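Local coordinates for protein acyl-coa oxidase (Arabidopsis thaliana, PDB 1W07) that uses FAD and molecular oxygen to desaturate long- and medium-chain acyl-CoAs to 2-trans-enoyl-CoAs, releasing hydrogen peroxide in peroxisomal fatty acid beta-oxidation, at residues K22-G27 against F344-E349; T184-Y189 against V206-L211; P218-G223 against G240-D245; K534-L539 against L555-A560. The protein carries 1 engineered substitution. All blocks are in the same frame, centred on the assembly; numbering follows the deposited sequence.

Contact 1: residues K22-G27 against F344-E349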
loop_
_atom_site.group_PDB
_atom_site.type_symbol
_atom_site.label_atom_id
_atom_site.label_comp_id
_atom_site.label_asym_id
_atom_site.label_seq_id
_atom_site.Cartn_x
_atom_site.Cartn_y
_atom_site.Cartn_z
ATOM N N LYS B 22 -19.414 -16.460 15.620
ATOM C CA LYS B 22 -19.212 -15.150 16.256
ATOM C C LYS B 22 -18.546 -15.320 17.611
ATOM O O LYS B 22 -17.714 -14.507 18.010
ATOM C CB LYS B 22 -20.543 -14.411 16.453
ATOM C CG LYS B 22 -21.143 -13.845 15.165
ATOM C CD LYS B 22 -22.435 -13.070 15.437
ATOM C CE LYS B 22 -22.917 -12.375 14.165
ATOM N NZ LYS B 22 -24.196 -11.643 14.380
ATOM N N ILE B 23 -18.925 -16.373 18.331
ATOM C CA ILE B 23 -18.352 -16.650 19.650
ATOM C C ILE B 23 -16.884 -17.056 19.516
ATOM O O ILE B 23 -16.053 -16.709 20.354
ATOM C CB ILE B 23 -19.114 -17.783 20.355
ATOM C CG1 ILE B 23 -20.598 -17.404 20.476
ATOM C CG2 ILE B 23 -18.484 -18.068 21.723
ATOM C CD1 ILE B 23 -20.835 -16.103 21.211
ATOM N N VAL B 24 -16.574 -17.808 18.467
ATOM C CA VAL B 24 -15.204 -18.238 18.219
ATOM C C VAL B 24 -14.310 -17.008 18.030
ATOM O O VAL B 24 -13.230 -16.913 18.615
ATOM C CB VAL B 24 -15.108 -19.106 16.934
ATOM C CG1 VAL B 24 -13.653 -19.420 16.624
ATOM C CG2 VAL B 24 -15.916 -20.391 17.095
ATOM N N TRP B 25 -14.770 -16.068 17.209
ATOM C CA TRP B 25 -14.011 -14.851 16.914
ATOM C C TRP B 25 -13.790 -13.991 18.157
ATOM O O TRP B 25 -12.696 -13.463 18.367
ATOM C CB TRP B 25 -14.721 -14.028 15.821
ATOM C CG TRP B 25 -13.978 -12.780 15.406
ATOM C CD1 TRP B 25 -14.220 -11.496 15.808
ATOM C CD2 TRP B 25 -12.823 -12.724 14.552
ATOM N NE1 TRP B 25 -13.281 -10.645 15.257
ATOM C CE2 TRP B 25 -12.416 -11.376 14.484
ATOM C CE3 TRP B 25 -12.096 -13.689 13.841
ATOM C CZ2 TRP B 25 -11.307 -10.964 13.732
ATOM C CZ3 TRP B 25 -10.997 -13.282 13.096
ATOM C CH2 TRP B 25 -10.614 -11.926 13.049
ATOM N N ALA B 26 -14.831 -13.870 18.974
ATOM C CA ALA B 26 -14.775 -13.082 20.196
ATOM C C ALA B 26 -13.881 -13.746 21.231
ATOM O O ALA B 26 -13.283 -13.072 22.070
ATOM C CB ALA B 26 -16.181 -12.897 20.767
ATOM N N GLY B 27 -13.794 -15.070 21.174
ATOM C CA GLY B 27 -12.966 -15.791 22.122
ATOM C C GLY B 27 -13.770 -16.443 23.232
ATOM O O GLY B 27 -13.323 -17.424 23.825
ATOM N N PHE B 344 -4.389 -15.103 12.390
ATOM C CA PHE B 344 -3.776 -14.109 13.279
ATOM C C PHE B 344 -4.566 -13.956 14.566
ATOM O O PHE B 344 -4.010 -13.653 15.619
ATOM C CB PHE B 344 -3.644 -12.751 12.585
ATOM C CG PHE B 344 -2.749 -12.765 11.372
ATOM C CD1 PHE B 344 -1.905 -13.846 11.104
ATOM C CD2 PHE B 344 -2.732 -11.672 10.513
ATOM C CE1 PHE B 344 -1.059 -13.829 9.993
ATOM C CE2 PHE B 344 -1.898 -11.640 9.415
ATOM C CZ PHE B 344 -1.054 -12.723 9.147
ATOM N N ARG B 345 -5.874 -14.164 14.491
ATOM C CA ARG B 345 -6.723 -14.105 15.684
ATOM C C ARG B 345 -6.302 -15.249 16.655
ATOM O O ARG B 345 -6.071 -15.028 17.849
ATOM C CB ARG B 345 -8.181 -14.297 15.247
ATOM C CG ARG B 345 -9.221 -14.010 16.304
ATOM C CD ARG B 345 -9.206 -12.539 16.630
ATOM N NE ARG B 345 -10.392 -12.142 17.367
ATOM C CZ ARG B 345 -10.740 -10.876 17.568
ATOM N NH1 ARG B 345 -9.989 -9.890 17.080
ATOM N NH2 ARG B 345 -11.832 -10.594 18.261
ATOM N N PHE B 346 -6.192 -16.469 16.127
ATOM C CA PHE B 346 -5.816 -17.627 16.942
ATOM C C PHE B 346 -4.372 -17.527 17.463
ATOM O O PHE B 346 -4.093 -17.871 18.622
ATOM C CB PHE B 346 -6.020 -18.914 16.126
ATOM C CG PHE B 346 -7.467 -19.160 15.728
ATOM C CD1 PHE B 346 -7.783 -19.775 14.517
ATOM C CD2 PHE B 346 -8.514 -18.750 16.554
ATOM C CE1 PHE B 346 -9.118 -19.970 14.133
ATOM C CE2 PHE B 346 -9.852 -18.937 16.187
ATOM C CZ PHE B 346 -10.154 -19.549 14.966
ATOM N N VAL B 347 -3.458 -17.043 16.628
ATOM C CA VAL B 347 -2.086 -16.914 17.081
ATOM C C VAL B 347 -2.054 -15.829 18.155
ATOM O O VAL B 347 -1.217 -15.847 19.052
ATOM C CB VAL B 347 -1.116 -16.567 15.913
ATOM C CG1 VAL B 347 -1.145 -15.076 15.610
ATOM C CG2 VAL B 347 0.294 -17.035 16.260
ATOM N N GLY B 348 -2.992 -14.894 18.064
ATOM C CA GLY B 348 -3.074 -13.828 19.045
ATOM C C GLY B 348 -3.569 -14.389 20.364
ATOM O O GLY B 348 -3.159 -13.939 21.440
ATOM N N GLU B 349 -4.460 -15.374 20.291
ATOM C CA GLU B 349 -4.992 -15.997 21.505
ATOM C C GLU B 349 -3.843 -16.695 22.220
ATOM O O GLU B 349 -3.716 -16.604 23.445
ATOM C CB GLU B 349 -6.062 -17.044 21.161
ATOM C CG GLU B 349 -7.482 -16.495 20.978
ATOM C CD GLU B 349 -8.469 -17.561 20.489
ATOM O OE1 GLU B 349 -8.281 -18.757 20.806
ATOM O OE2 GLU B 349 -9.446 -17.199 19.803
HETATM O O HOH W 1 -11.659 -18.690 19.916
HETATM O O HOH W 2 -10.351 -14.902 20.067
#
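Arg-345 holds Trp-25 in two ways at once. Its guanidinium lies flat on the indole, planes 10° apart, and CZ stands 3.7 Å from the centroid of the five-membered ring of Trp-25 in a cation-pi contact. The aliphatic part follows: a bend at chi2 (67°) lays Arg-345 CD and the guanidinium along the indole, CD 3.8 Å from the centroid of the six-membered ring of Trp-25. In the plane of the guanidinium, Arg-345 NE (2.8 Å) and NH2 (3.0 Å) both donate to Trp-25 O, a side-on grip on one atom in the last turn of helix 18-26, just before Gly-27, which with positive phi is the first residue to leave the helix. The contact ties the N-terminal helical region to helix 328-363 of the C-alpha1 domain. With an alanine in place of Trp-25 the guanidinium is likely to lose its aromatic platform and be freer to tilt. Further out, Val-24 CG1 meets the edge of the Phe-346 ring, 3.9 Å from CE2. Glu-349 OE2 accepts from two waters, one bridging to Val-24 O and the other to Trp-25 O. Behind this shell, Ser-293 and Asn-294 hold Arg-345 NH1, while Lys-538 pairs with Glu-349 OE1.

Contact 2: residues T184-Y189 against V206-L211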
loop_
_atom_site.group_PDB
_atom_site.type_symbol
_atom_site.label_atom_id
_atom_site.label_comp_id
_atom_site.label_asym_id
_atom_site.label_seq_id
_atom_site.Cartn_x
_atom_site.Cartn_y
_atom_site.Cartn_z
ATOM N N THR B 184 0.372 16.741 29.848
ATOM C CA THR B 184 0.900 17.723 30.787
ATOM C C THR B 184 2.192 17.158 31.364
ATOM O O THR B 184 3.060 17.906 31.805
ATOM C CB THR B 184 -0.078 17.993 31.959
ATOM O OG1 THR B 184 -0.310 16.781 32.693
ATOM C CG2 THR B 184 -1.400 18.530 31.436
ATOM N N HIS B 185 2.305 15.829 31.337
ATOM C CA HIS B 185 3.465 15.121 31.858
ATOM C C HIS B 185 3.910 14.050 30.863
ATOM O O HIS B 185 3.201 13.725 29.902
ATOM C CB HIS B 185 3.135 14.427 33.197
ATOM C CG HIS B 185 2.864 15.366 34.334
ATOM N ND1 HIS B 185 1.752 16.178 34.385
ATOM C CD2 HIS B 185 3.575 15.633 35.456
ATOM C CE1 HIS B 185 1.793 16.908 35.487
ATOM N NE2 HIS B 185 2.890 16.594 36.153
ATOM N N ALA B 186 5.081 13.482 31.109
ATOM C CA ALA B 186 5.567 12.436 30.233
ATOM C C ALA B 186 6.708 11.637 30.814
ATOM O O ALA B 186 7.479 12.129 31.640
ATOM C CB ALA B 186 6.005 13.034 28.908
ATOM N N VAL B 187 6.797 10.385 30.395
ATOM C CA VAL B 187 7.916 9.574 30.823
ATOM C C VAL B 187 8.975 9.796 29.742
ATOM O O VAL B 187 8.802 9.364 28.596
ATOM C CB VAL B 187 7.554 8.081 30.899
ATOM C CG1 VAL B 187 8.817 7.254 31.122
ATOM C CG2 VAL B 187 6.585 7.850 32.041
ATOM N N VAL B 188 10.045 10.504 30.095
ATOM C CA VAL B 188 11.118 10.780 29.141
ATOM C C VAL B 188 12.300 9.821 29.300
ATOM O O VAL B 188 12.736 9.538 30.417
ATOM C CB VAL B 188 11.643 12.230 29.290
ATOM C CG1 VAL B 188 12.783 12.493 28.273
ATOM C CG2 VAL B 188 10.479 13.224 29.125
ATOM N N TYR B 189 12.806 9.312 28.177
ATOM C CA TYR B 189 13.940 8.399 28.203
ATOM C C TYR B 189 15.204 9.120 27.735
ATOM O O TYR B 189 15.225 9.762 26.685
ATOM C CB TYR B 189 13.654 7.147 27.353
ATOM C CG TYR B 189 12.610 6.252 27.987
ATOM C CD1 TYR B 189 11.249 6.504 27.810
ATOM C CD2 TYR B 189 12.978 5.211 28.848
ATOM C CE1 TYR B 189 10.282 5.749 28.474
ATOM C CE2 TYR B 189 12.015 4.457 29.526
ATOM C CZ TYR B 189 10.669 4.733 29.337
ATOM O OH TYR B 189 9.715 4.038 30.045
ATOM N N VAL B 206 8.636 13.784 33.655
ATOM C CA VAL B 206 8.839 15.216 33.478
ATOM C C VAL B 206 7.524 15.933 33.189
ATOM O O VAL B 206 6.734 15.479 32.359
ATOM C CB VAL B 206 9.787 15.496 32.306
ATOM C CG1 VAL B 206 10.160 16.962 32.289
ATOM C CG2 VAL B 206 11.022 14.602 32.410
ATOM N N GLN B 207 7.284 17.046 33.879
ATOM C CA GLN B 207 6.064 17.816 33.653
ATOM C C GLN B 207 6.349 18.743 32.486
ATOM O O GLN B 207 7.358 19.450 32.474
ATOM C CB GLN B 207 5.683 18.628 34.898
ATOM C CG GLN B 207 4.526 19.586 34.657
ATOM C CD GLN B 207 3.935 20.156 35.939
ATOM O OE1 GLN B 207 4.543 20.089 37.007
ATOM N NE2 GLN B 207 2.742 20.725 35.831
ATOM N N LEU B 208 5.447 18.728 31.510
ATOM C CA LEU B 208 5.581 19.517 30.299
ATOM C C LEU B 208 4.766 20.803 30.318
ATOM O O LEU B 208 5.232 21.851 29.863
ATOM C CB LEU B 208 5.157 18.661 29.093
ATOM C CG LEU B 208 5.818 17.280 28.994
ATOM C CD1 LEU B 208 5.212 16.487 27.827
ATOM C CD2 LEU B 208 7.333 17.441 28.828
ATOM N N ARG B 209 3.546 20.710 30.835
ATOM C CA ARG B 209 2.653 21.853 30.873
ATOM C C ARG B 209 2.034 22.084 32.242
ATOM O O ARG B 209 1.819 21.155 33.022
ATOM C CB ARG B 209 1.515 21.678 29.866
ATOM C CG ARG B 209 1.945 21.567 28.409
ATOM C CD ARG B 209 0.738 21.247 27.527
ATOM N NE ARG B 209 1.118 20.965 26.145
ATOM C CZ ARG B 209 1.351 21.886 25.219
ATOM N NH1 ARG B 209 1.239 23.179 25.510
ATOM N NH2 ARG B 209 1.701 21.511 23.995
ATOM N N SER B 210 1.719 23.340 32.514
ATOM C CA SER B 210 1.100 23.727 33.767
ATOM C C SER B 210 -0.295 23.136 33.863
ATOM O O SER B 210 -1.011 23.067 32.872
ATOM C CB SER B 210 1.027 25.249 33.850
ATOM O OG SER B 210 -0.065 25.647 34.648
ATOM N N LEU B 211 -0.676 22.720 35.067
ATOM C CA LEU B 211 -1.999 22.156 35.285
ATOM C C LEU B 211 -3.037 23.252 35.534
ATOM O O LEU B 211 -4.185 22.955 35.858
ATOM C CB LEU B 211 -1.976 21.190 36.474
ATOM C CG LEU B 211 -1.086 19.950 36.323
ATOM C CD1 LEU B 211 -1.048 19.191 37.641
ATOM C CD2 LEU B 211 -1.611 19.060 35.196
#
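Gln-207 lies across one face of the His-185 imidazole. CB comes first, 3.7 Å from His-185 NE2, and makes a CH-pi contact with the ring. With CG anti to the backbone N (chi1 172°), the extended chain continues over the ring: CG also lies 3.7 Å from His-185 NE2, near the rim, and CD brings the amide above the imidazole with the two planes 20° apart. At the tip, NE2 of Gln-207 turns back to its own segment and donates to Arg-209 O (3.0 Å), a bond that fixes the rotation of the amide. A leucine in place of Gln-207 is likely to leave Arg-209 O without this donor and the imidazole without the flat amide above it. In its own plane, His-185 ND1 shares a hydrogen bond with Thr-184 OG1 (2.7 Å). Arg-209 N donates to Thr-184 O (3.0 Å); Leu-208 N approaches the same oxygen at a distance too short to be trusted. The small CB of Ala-186 meets CD1 of Leu-208, the residue just after strand 197-207, while Val-188 CG2 packs 3.6 Å from Val-206 CG2, and both valines lie against Phe-244. Ala-186 and Val-206 form an antiparallel hydrogen-bonded pair beside the non-hydrogen-bonded pair His-185 and Gln-207, at the open end of the beta hairpin of strands 185-194 and 197-207 in the acyl-CoA dehydrogenase middle domain.

Contact 3: residues P218-G223 against G240-D245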
loop_
_atom_site.group_PDB
_atom_site.type_symbol
_atom_site.label_atom_id
_atom_site.label_comp_id
_atom_site.label_asym_id
_atom_site.label_seq_id
_atom_site.Cartn_x
_atom_site.Cartn_y
_atom_site.Cartn_z
ATOM N N PRO B 218 8.768 26.321 31.979
ATOM C CA PRO B 218 10.029 26.957 31.607
ATOM C C PRO B 218 11.032 26.006 30.949
ATOM O O PRO B 218 11.231 24.885 31.420
ATOM C CB PRO B 218 10.538 27.496 32.945
ATOM C CG PRO B 218 9.262 27.885 33.631
ATOM C CD PRO B 218 8.391 26.675 33.363
ATOM N N ASN B 219 11.642 26.462 29.859
ATOM C CA ASN B 219 12.650 25.698 29.125
ATOM C C ASN B 219 12.112 24.489 28.354
ATOM O O ASN B 219 12.876 23.639 27.882
ATOM C CB ASN B 219 13.758 25.262 30.080
ATOM C CG ASN B 219 14.459 26.447 30.720
ATOM O OD1 ASN B 219 14.779 27.426 30.043
ATOM N ND2 ASN B 219 14.699 26.367 32.023
ATOM N N ILE B 220 10.795 24.423 28.212
ATOM C CA ILE B 220 10.158 23.334 27.490
ATOM C C ILE B 220 9.683 23.812 26.125
ATOM O O ILE B 220 8.909 24.758 26.030
ATOM C CB ILE B 220 8.938 22.781 28.270
ATOM C CG1 ILE B 220 9.398 22.121 29.571
ATOM C CG2 ILE B 220 8.168 21.775 27.406
ATOM C CD1 ILE B 220 10.204 20.851 29.366
ATOM N N THR B 221 10.159 23.149 25.075
ATOM C CA THR B 221 9.759 23.456 23.701
ATOM C C THR B 221 8.983 22.233 23.214
ATOM O O THR B 221 9.556 21.151 23.079
ATOM C CB THR B 221 10.981 23.683 22.806
ATOM O OG1 THR B 221 11.714 24.818 23.277
ATOM C CG2 THR B 221 10.561 23.932 21.366
ATOM N N VAL B 222 7.686 22.405 22.975
ATOM C CA VAL B 222 6.839 21.299 22.534
ATOM C C VAL B 222 5.859 21.717 21.437
ATOM O O VAL B 222 5.430 22.868 21.374
ATOM C CB VAL B 222 6.052 20.693 23.737
ATOM C CG1 VAL B 222 5.140 21.754 24.360
ATOM C CG2 VAL B 222 5.243 19.483 23.292
ATOM N N GLY B 223 5.507 20.775 20.565
ATOM C CA GLY B 223 4.584 21.079 19.488
ATOM C C GLY B 223 4.240 19.827 18.706
ATOM O O GLY B 223 4.710 18.737 19.041
ATOM N N GLY B 240 4.031 14.623 18.661
ATOM C CA GLY B 240 4.815 15.830 18.755
ATOM C C GLY B 240 6.303 15.741 18.903
ATOM O O GLY B 240 6.912 14.674 18.811
ATOM N N PHE B 241 6.899 16.907 19.094
ATOM C CA PHE B 241 8.328 16.972 19.296
ATOM C C PHE B 241 8.508 17.603 20.667
ATOM O O PHE B 241 7.572 18.187 21.216
ATOM C CB PHE B 241 8.991 17.792 18.185
ATOM C CG PHE B 241 8.470 19.187 18.063
ATOM C CD1 PHE B 241 8.904 20.190 18.928
ATOM C CD2 PHE B 241 7.557 19.509 17.061
ATOM C CE1 PHE B 241 8.431 21.507 18.788
ATOM C CE2 PHE B 241 7.084 20.807 16.914
ATOM C CZ PHE B 241 7.527 21.813 17.788
ATOM N N LEU B 242 9.697 17.468 21.232
ATOM C CA LEU B 242 9.954 18.011 22.559
ATOM C C LEU B 242 11.439 18.206 22.768
ATOM O O LEU B 242 12.226 17.290 22.540
ATOM C CB LEU B 242 9.412 17.058 23.628
ATOM C CG LEU B 242 9.730 17.339 25.109
ATOM C CD1 LEU B 242 9.188 18.696 25.512
ATOM C CD2 LEU B 242 9.109 16.250 25.969
ATOM N N MET B 243 11.816 19.400 23.204
ATOM C CA MET B 243 13.216 19.719 23.456
ATOM C C MET B 243 13.314 20.281 24.879
ATOM O O MET B 243 12.414 20.983 25.339
ATOM C CB MET B 243 13.734 20.768 22.451
ATOM C CG MET B 243 13.694 20.364 20.958
ATOM S SD MET B 243 14.730 21.409 19.860
ATOM C CE MET B 243 13.926 22.986 20.010
ATOM N N PHE B 244 14.395 19.956 25.580
ATOM C CA PHE B 244 14.598 20.454 26.930
ATOM C C PHE B 244 15.843 21.332 26.966
ATOM O O PHE B 244 16.897 20.932 26.471
ATOM C CB PHE B 244 14.786 19.306 27.921
ATOM C CG PHE B 244 13.786 18.201 27.775
ATOM C CD1 PHE B 244 13.978 17.192 26.836
ATOM C CD2 PHE B 244 12.664 18.152 28.590
ATOM C CE1 PHE B 244 13.072 16.150 26.709
ATOM C CE2 PHE B 244 11.750 17.112 28.475
ATOM C CZ PHE B 244 11.954 16.110 27.534
ATOM N N ASP B 245 15.725 22.534 27.526
ATOM C CA ASP B 245 16.879 23.424 27.644
ATOM C C ASP B 245 17.294 23.356 29.113
ATOM O O ASP B 245 16.925 24.211 29.912
ATOM C CB ASP B 245 16.520 24.868 27.271
ATOM C CG ASP B 245 17.745 25.777 27.216
ATOM O OD1 ASP B 245 18.811 25.345 27.695
ATOM O OD2 ASP B 245 17.651 26.911 26.696
HETATM O O HOH W 3 15.383 27.835 27.409
#
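Ile-220, Val-222, Leu-242 and Phe-244 form the apolar centre on one face of the paired strands. Leu-242 CD1 lies 3.8 Å from Ile-220 CG2 and also approaches Val-222 CB, while Ile-220 CD1 reaches Phe-244 CD2 at 3.7 Å, the two side chains lying side by side. Leu-242 and Phe-244 are buried here, against Leu-208 and Ile-164 respectively, which suits their large apolar side chains. The opposite face carries Thr-221, Met-243 and Phe-241. Thr-221 CG2 touches Met-243 CE at 3.7 Å. Phe-241 CG stands between its backbone N and carbonyl carbon (chi1 58°), which swings the ring across the strands and over Gly-223, whose CA is 3.8 Å from the ring centroid of Phe-241. With no side chain, Gly-223 lets the ring lie on its CA, and Gly-240 can pass close by Gly-223 O. The other subunit's Phe-630 meets the Phe-241 ring edge-to-face. Backbone bonds join the strands, among them Met-243 N to Thr-221 O (2.9 Å) and Phe-241 N to Gly-223 O (2.9 Å); the bond from Gly-223 N to Phe-241 O is weak. At the polar end Asp-245 N donates to Asn-219 O (3.1 Å), and a water links Asn-219 OD1 with Asp-245 OD2. This is an antiparallel pairing, in which strand 240-244 is the central member of a three-stranded sheet in the acyl-CoA dehydrogenase middle domain.

Contact 4: residues K534-L539 against L555-A560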
loop_
_atom_site.group_PDB
_atom_site.type_symbol
_atom_site.label_atom_id
_atom_site.label_comp_id
_atom_site.label_asym_id
_atom_site.label_seq_id
_atom_site.Cartn_x
_atom_site.Cartn_y
_atom_site.Cartn_z
ATOM N N LYS B 534 -0.132 -23.103 15.225
ATOM C CA LYS B 534 -1.129 -22.667 16.200
ATOM C C LYS B 534 -2.554 -22.763 15.655
ATOM O O LYS B 534 -3.501 -22.968 16.418
ATOM C CB LYS B 534 -0.847 -21.242 16.665
ATOM C CG LYS B 534 0.516 -21.101 17.299
ATOM C CD LYS B 534 0.658 -22.057 18.463
ATOM C CE LYS B 534 2.089 -22.131 18.946
ATOM N NZ LYS B 534 2.188 -23.056 20.104
ATOM N N PHE B 535 -2.710 -22.613 14.344
ATOM C CA PHE B 535 -4.021 -22.740 13.710
ATOM C C PHE B 535 -4.419 -24.220 13.748
ATOM O O PHE B 535 -5.553 -24.559 14.074
ATOM C CB PHE B 535 -3.964 -22.242 12.260
ATOM C CG PHE B 535 -5.290 -21.787 11.713
ATOM C CD1 PHE B 535 -5.338 -20.841 10.697
ATOM C CD2 PHE B 535 -6.488 -22.288 12.220
ATOM C CE1 PHE B 535 -6.563 -20.394 10.191
ATOM C CE2 PHE B 535 -7.717 -21.850 11.724
ATOM C CZ PHE B 535 -7.752 -20.897 10.704
ATOM N N ILE B 536 -3.481 -25.102 13.406
ATOM C CA ILE B 536 -3.727 -26.545 13.428
ATOM C C ILE B 536 -4.035 -26.989 14.870
ATOM O O ILE B 536 -4.848 -27.885 15.100
ATOM C CB ILE B 536 -2.490 -27.327 12.902
ATOM C CG1 ILE B 536 -2.294 -27.030 11.417
ATOM C CG2 ILE B 536 -2.654 -28.827 13.159
ATOM C CD1 ILE B 536 -1.092 -27.720 10.793
ATOM N N ALA B 537 -3.381 -26.354 15.840
ATOM C CA ALA B 537 -3.604 -26.690 17.240
ATOM C C ALA B 537 -4.994 -26.231 17.659
ATOM O O ALA B 537 -5.659 -26.874 18.474
ATOM C CB ALA B 537 -2.554 -26.023 18.120
ATOM N N LYS B 538 -5.432 -25.110 17.097
ATOM C CA LYS B 538 -6.736 -24.566 17.436
ATOM C C LYS B 538 -7.838 -25.530 17.043
ATOM O O LYS B 538 -8.841 -25.658 17.751
ATOM C CB LYS B 538 -6.952 -23.230 16.728
ATOM C CG LYS B 538 -8.300 -22.579 17.033
ATOM C CD LYS B 538 -8.414 -22.188 18.501
ATOM C CE LYS B 538 -9.758 -21.532 18.794
ATOM N NZ LYS B 538 -9.834 -21.056 20.203
ATOM N N LEU B 539 -7.647 -26.205 15.915
ATOM C CA LEU B 539 -8.632 -27.154 15.403
ATOM C C LEU B 539 -8.709 -28.422 16.245
ATOM O O LEU B 539 -9.641 -29.211 16.089
ATOM C CB LEU B 539 -8.297 -27.535 13.962
ATOM C CG LEU B 539 -8.190 -26.405 12.943
ATOM C CD1 LEU B 539 -7.811 -26.989 11.599
ATOM C CD2 LEU B 539 -9.504 -25.659 12.844
ATOM N N LEU B 555 -10.198 -22.780 6.201
ATOM C CA LEU B 555 -9.343 -21.603 6.286
ATOM C C LEU B 555 -7.932 -21.974 6.742
ATOM O O LEU B 555 -6.944 -21.460 6.212
ATOM C CB LEU B 555 -9.954 -20.570 7.244
ATOM C CG LEU B 555 -11.318 -19.986 6.847
ATOM C CD1 LEU B 555 -11.826 -19.027 7.944
ATOM C CD2 LEU B 555 -11.180 -19.280 5.494
ATOM N N CYS B 556 -7.835 -22.878 7.714
ATOM C CA CYS B 556 -6.538 -23.309 8.216
ATOM C C CYS B 556 -5.647 -23.792 7.093
ATOM O O CYS B 556 -4.494 -23.372 6.996
ATOM C CB CYS B 556 -6.688 -24.433 9.248
ATOM S SG CYS B 556 -5.123 -25.147 9.839
ATOM N N TYR B 557 -6.161 -24.678 6.240
ATOM C CA TYR B 557 -5.335 -25.196 5.163
ATOM C C TYR B 557 -5.180 -24.264 3.975
ATOM O O TYR B 557 -4.236 -24.411 3.192
ATOM C CB TYR B 557 -5.808 -26.596 4.748
ATOM C CG TYR B 557 -5.539 -27.595 5.842
ATOM C CD1 TYR B 557 -6.493 -27.845 6.831
ATOM C CD2 TYR B 557 -4.285 -28.196 5.972
ATOM C CE1 TYR B 557 -6.197 -28.658 7.925
ATOM C CE2 TYR B 557 -3.987 -29.011 7.064
ATOM C CZ TYR B 557 -4.936 -29.232 8.034
ATOM O OH TYR B 557 -4.594 -29.980 9.138
ATOM N N ILE B 558 -6.094 -23.307 3.839
ATOM C CA ILE B 558 -5.987 -22.297 2.787
ATOM C C ILE B 558 -4.779 -21.432 3.162
ATOM O O ILE B 558 -3.949 -21.113 2.316
ATOM C CB ILE B 558 -7.237 -21.361 2.725
ATOM C CG1 ILE B 558 -8.371 -22.038 1.949
ATOM C CG2 ILE B 558 -6.846 -20.004 2.090
ATOM C CD1 ILE B 558 -9.657 -21.217 1.895
ATOM N N TYR B 559 -4.688 -21.047 4.432
ATOM C CA TYR B 559 -3.567 -20.219 4.898
ATOM C C TYR B 559 -2.229 -20.936 4.615
ATOM O O TYR B 559 -1.326 -20.387 3.972
ATOM C CB TYR B 559 -3.723 -19.933 6.407
ATOM C CG TYR B 559 -2.622 -19.073 7.018
ATOM C CD1 TYR B 559 -2.479 -17.718 6.685
ATOM C CD2 TYR B 559 -1.675 -19.635 7.864
ATOM C CE1 TYR B 559 -1.397 -16.948 7.181
ATOM C CE2 TYR B 559 -0.599 -18.890 8.357
ATOM C CZ TYR B 559 -0.459 -17.564 8.022
ATOM O OH TYR B 559 0.618 -16.867 8.539
ATOM N N ALA B 560 -2.123 -22.179 5.073
ATOM C CA ALA B 560 -0.914 -22.968 4.889
ATOM C C ALA B 560 -0.569 -23.222 3.422
ATOM O O ALA B 560 0.556 -22.969 2.985
ATOM C CB ALA B 560 -1.043 -24.293 5.638
#
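Phe-535 lays one face of its ring against the backbone of Cys-556. The CA of Cys-556 stands almost straight over the middle of that ring, 3.6 Å from the centroid of Phe-535 and 14° off the normal, a CH-pi contact. The phenyl group gets there because its CG is anti to the backbone N (chi1 -156°), pointing the ring across the gap between the helices. The thiol stays beside the same ring: Cys-556 SG lies obliquely, 4.3 Å from the centroid of Phe-535, in a sulfur-aromatic contact. These are neighbouring helices 516-538 and 548-566 of the C-terminal helical domain, packed antiparallel, with segment axes 9.9 Å apart at 166°. A small cysteine suits this place, since it lets the aromatic ring come up to the opposing backbone. Ile-536 CG1 reaches Cys-556 SG at 3.7 Å, and Leu-539 CD1 meets Cys-556 CB at 3.6 Å, giving the cysteine aliphatic neighbours from successive parts of the facing segment. At one border Leu-555 CB approaches Phe-535 CZ at 4.1 Å; at another the Tyr-557 ring lies obliquely against Leu-539 CD1. Beyond the pair, Phe-346 of helix 328-363 meets the Phe-535 ring edge-to-face, and Pro-480 of helix 480-503 packs against both Ile-536 and Tyr-557.

The four contacts form two clusters. Contacts 1 and 4, with centres about 12 Å apart, lie together in the helical part of the chain, where a salt bridge from Glu-349 OE1 to Lys-538 NZ (2.8 Å) joins helix 328-363 to helix 516-538. Contacts 2 and 3, about 10 Å apart between centres, belong to the beta-rich middle domain, follow one another along the chain, and both touch the second subunit. Contact 1 spans the longest loop and encloses both of them, whereas contact 4 comes after it closes. Centres of contacts 3 and 4 are about 50 Å apart; the strand pair lies near the FAD site, the helical pair away from it.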